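Side-chain contacts in TetR family transcriptional regulator (Streptomyces coelicolor, PDB 6SRN), which probably binds DNA as a TetR-family transcriptional regulator and takes up a furan-carboxylic acid ligand linked to bacterial hormone control of antibiotic production: residues E36-S39 with E40-S44; Q163-A166 with G167-P170. One frame throughout, in Å; residues are numbered along the deposited sequence.

Interaction 1. Residues E36-S39 with E40-S44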
# COMPACT_ATOMS: atom_id res chain seq x y z
N GLU A 36 3.37 -21.17 12.25
CA GLU A 36 2.47 -20.31 13.01
C GLU A 36 3.21 -19.49 14.05
O GLU A 36 2.99 -18.28 14.17
CB GLU A 36 1.38 -21.16 13.64
CG GLU A 36 0.18 -20.40 14.14
CD GLU A 36 -0.70 -19.79 13.01
OE1 GLU A 36 -0.80 -20.30 11.83
OE2 GLU A 36 -1.38 -18.79 13.32
N ALA A 37 4.12 -20.14 14.77
CA ALA A 37 4.96 -19.43 15.74
C ALA A 37 5.84 -18.38 15.09
O ALA A 37 5.94 -17.26 15.59
CB ALA A 37 5.82 -20.41 16.53
N ALA A 38 6.44 -18.74 13.96
CA ALA A 38 7.24 -17.79 13.23
C ALA A 38 6.39 -16.60 12.79
O ALA A 38 6.84 -15.46 12.84
CB ALA A 38 7.86 -18.45 12.03
N SER A 39 5.19 -16.88 12.37
CA SER A 39 4.29 -15.82 11.89
C SER A 39 3.96 -14.87 13.00
O SER A 39 3.90 -13.66 12.80
CB SER A 39 3.03 -16.43 11.31
OG SER A 39 3.34 -17.10 10.08
N GLU A 40 3.65 -15.41 14.17
CA GLU A 40 3.34 -14.57 15.30
C GLU A 40 4.50 -13.62 15.57
O GLU A 40 4.28 -12.43 15.80
CB GLU A 40 3.04 -15.42 16.54
CG GLU A 40 1.71 -16.18 16.44
CD GLU A 40 1.54 -17.33 17.44
OE1 GLU A 40 2.40 -17.46 18.33
OE2 GLU A 40 0.53 -18.08 17.34
N ILE A 41 5.71 -14.13 15.56
CA ILE A 41 6.89 -13.30 15.87
C ILE A 41 7.21 -12.28 14.76
O ILE A 41 7.52 -11.12 15.03
CB ILE A 41 8.09 -14.21 16.25
CG1 ILE A 41 7.76 -14.86 17.58
CG2 ILE A 41 9.40 -13.41 16.31
CD1 ILE A 41 8.63 -16.00 17.96
N PHE A 42 7.13 -12.73 13.52
CA PHE A 42 7.37 -11.79 12.42
C PHE A 42 6.31 -10.69 12.42
O PHE A 42 6.61 -9.54 12.13
CB PHE A 42 7.35 -12.47 11.07
CG PHE A 42 8.56 -13.32 10.72
CD1 PHE A 42 9.85 -12.86 10.88
CD2 PHE A 42 8.37 -14.56 10.11
CE1 PHE A 42 10.93 -13.65 10.48
CE2 PHE A 42 9.43 -15.35 9.69
CZ PHE A 42 10.69 -14.89 9.91
N ALA A 43 5.06 -11.06 12.66
CA ALA A 43 3.98 -10.04 12.65
C ALA A 43 4.18 -8.97 13.73
O ALA A 43 3.93 -7.78 13.50
CB ALA A 43 2.63 -10.71 12.78
N SER A 44 4.70 -9.39 14.87
CA SER A 44 4.82 -8.49 15.98
C SER A 44 6.13 -7.73 15.97
O SER A 44 6.13 -6.56 16.38
CB SER A 44 4.55 -9.23 17.30
OG SER A 44 5.47 -10.21 17.56
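Ala38 and Phe42, one turn apart on helix 31-49, make the close-packed side of this contact. The Phe42 N-H meets Ala38 O at 2.8 Å in the straightest bond of the segment pair (N-H...O 169°), and the ring then leans back over the preceding turn. With CG beside its own backbone N (chi1 -75°), Phe42 brings CD2 to 3.3 Å from Ala38 O and CE2 to 4.2 Å from Ala38 CB. Helix 73-86 closes this side: Leu76 lies against Ala38, and Ala77 and Val80 against Phe42. A quarter-turn round the helix, Ile41 lays CG1 3.6 Å from Ala37 O, and both residues pack on helix 52-59.

The partly exposed side is looser and carries charge. Glu40 runs extended back along the helix, passing CG within 3.3 Å of Glu36 O, whereas Glu36 bends at chi2. Their carboxylate planes stand 77° apart, with Glu36 OE2 4.5 Å from Glu40 OE2. No bond joins these like charges; Glu40 OE1 instead forms a salt bridge with Arg58 of helix 52-59, the first helix of the predicted helix-turn-helix. That cation probably offsets the repulsion and favours an ionised Glu40. The helix thus turns apolar groups to helices 52-59 and 73-86 and a salt bridge to what is probably the DNA-reading unit.

Interaction 2. Residues Q163-A166 with G167-P170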
# COMPACT_ATOMS: atom_id res chain seq x y z
N GLN A 163 -21.74 -10.27 -16.94
CA GLN A 163 -21.90 -9.76 -15.60
C GLN A 163 -21.13 -8.46 -15.39
O GLN A 163 -21.43 -7.63 -14.50
CB GLN A 163 -21.41 -10.86 -14.64
CG GLN A 163 -21.68 -10.58 -13.19
CD GLN A 163 -21.45 -11.79 -12.30
OE1 GLN A 163 -20.56 -12.63 -12.51
NE2 GLN A 163 -22.27 -11.88 -11.28
N LEU A 164 -20.09 -8.29 -16.20
CA LEU A 164 -19.12 -7.21 -16.01
C LEU A 164 -19.53 -6.09 -16.96
O LEU A 164 -19.90 -6.33 -18.13
CB LEU A 164 -17.73 -7.77 -16.30
CG LEU A 164 -16.47 -7.26 -15.66
CD1 LEU A 164 -16.54 -7.52 -14.16
CD2 LEU A 164 -15.28 -7.96 -16.27
N ARG A 165 -19.54 -4.85 -16.48
CA ARG A 165 -19.86 -3.68 -17.31
C ARG A 165 -19.05 -3.64 -18.62
O ARG A 165 -17.85 -3.96 -18.65
CB ARG A 165 -19.70 -2.35 -16.52
CG ARG A 165 -19.80 -1.05 -17.33
CD ARG A 165 -19.87 0.20 -16.46
NE ARG A 165 -18.68 0.34 -15.62
CZ ARG A 165 -17.60 1.07 -15.88
NH1 ARG A 165 -17.45 1.79 -16.99
NH2 ARG A 165 -16.60 1.07 -15.03
N ALA A 166 -19.73 -3.23 -19.69
CA ALA A 166 -19.15 -3.18 -21.01
C ALA A 166 -17.92 -2.31 -21.02
O ALA A 166 -17.91 -1.19 -20.47
CB ALA A 166 -20.15 -2.66 -22.04
N GLY A 167 -16.88 -2.86 -21.62
CA GLY A 167 -15.63 -2.15 -21.78
C GLY A 167 -14.63 -2.39 -20.67
O GLY A 167 -13.46 -2.05 -20.83
N VAL A 168 -15.09 -2.96 -19.54
CA VAL A 168 -14.16 -3.27 -18.46
C VAL A 168 -13.28 -4.45 -18.83
O VAL A 168 -13.78 -5.51 -19.22
CB VAL A 168 -14.94 -3.51 -17.14
CG1 VAL A 168 -13.99 -3.93 -16.03
CG2 VAL A 168 -15.68 -2.23 -16.76
N ASP A 169 -11.98 -4.27 -18.79
CA ASP A 169 -11.04 -5.33 -19.09
C ASP A 169 -10.81 -6.16 -17.84
O ASP A 169 -10.40 -5.60 -16.79
CB ASP A 169 -9.71 -4.77 -19.55
CG ASP A 169 -8.74 -5.87 -19.86
OD1 ASP A 169 -8.99 -6.63 -20.83
OD2 ASP A 169 -7.76 -6.01 -19.14
N PRO A 170 -11.02 -7.48 -17.90
CA PRO A 170 -10.78 -8.33 -16.71
C PRO A 170 -9.38 -8.22 -16.09
O PRO A 170 -9.29 -8.23 -14.84
CB PRO A 170 -11.02 -9.75 -17.22
CG PRO A 170 -11.90 -9.56 -18.36
CD PRO A 170 -11.62 -8.25 -19.00
O HOH W 1 -16.36 -6.45 -19.51
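Arg165 and Val168 are the first and last residues of a type II beta turn, joined by the bond from Val168 N to Arg165 O (3.1 Å, N-H...O 160°). Gly167 fills the third position with a positive phi of 93°, where a CB would run into the carbonyl oxygen of Ala166. A water reinforces the closure, donating to Arg165 O and, at 2.8 Å, to Val168 O.

The Arg165 side chain can be followed over Val168. Its CB starts 4.0 Å from Val168 CG2. From there CG and CD carry the chain outward, until the bend at chi3 (60°) turns its end back above the valine. NE then lies 4.1 Å from the same methyl, CZ 3.9 Å and NH2 3.8 Å, with CG2 under one face of the guanidinium, offset toward its rim. The N-H groups look elsewhere: NE donates to Ala211 O, and NH1 forms a salt bridge with Glu206 of the second subunit, whose Phe210 adds a cation-pi contact. The methyl thus lies under a group whose polar end is shared between its own chain and the second subunit.

The other branch, Val168 CG1, meets Leu164 CG at 4.2 Å, the two side chains crossing at about a right angle. Leu164 and Val168 both pack on Leu212 of helix 197-212, while Leu164 also reaches Leu103 of helix 102-119 and Arg159 of helix 145-161. The turn lies in the loop between helix 145-161 and helix 170-192, where Asp169 is the N-cap and receives Ala172 N at OD2.

How the interactions relate
The two contacts come in series along the chain and lie on opposite sides of its centre, with their own centres 40 Å apart and their nearest atoms about 29 Å apart. Interaction 1 belongs to helix 31-49 in the TetR-type DNA-binding region; interaction 2 occupies the connection between helices 145-161 and 170-192 in the C-terminal regulatory region. They share no helix. Residues lining the pocket of the bound furan acid occur on helices 145-161 and 170-192, the pair joined by interaction 2, and also on helix 73-86, which covers interaction 1. One contact thus belongs to the probable DNA-reading end, the other to a region that meets the second subunit.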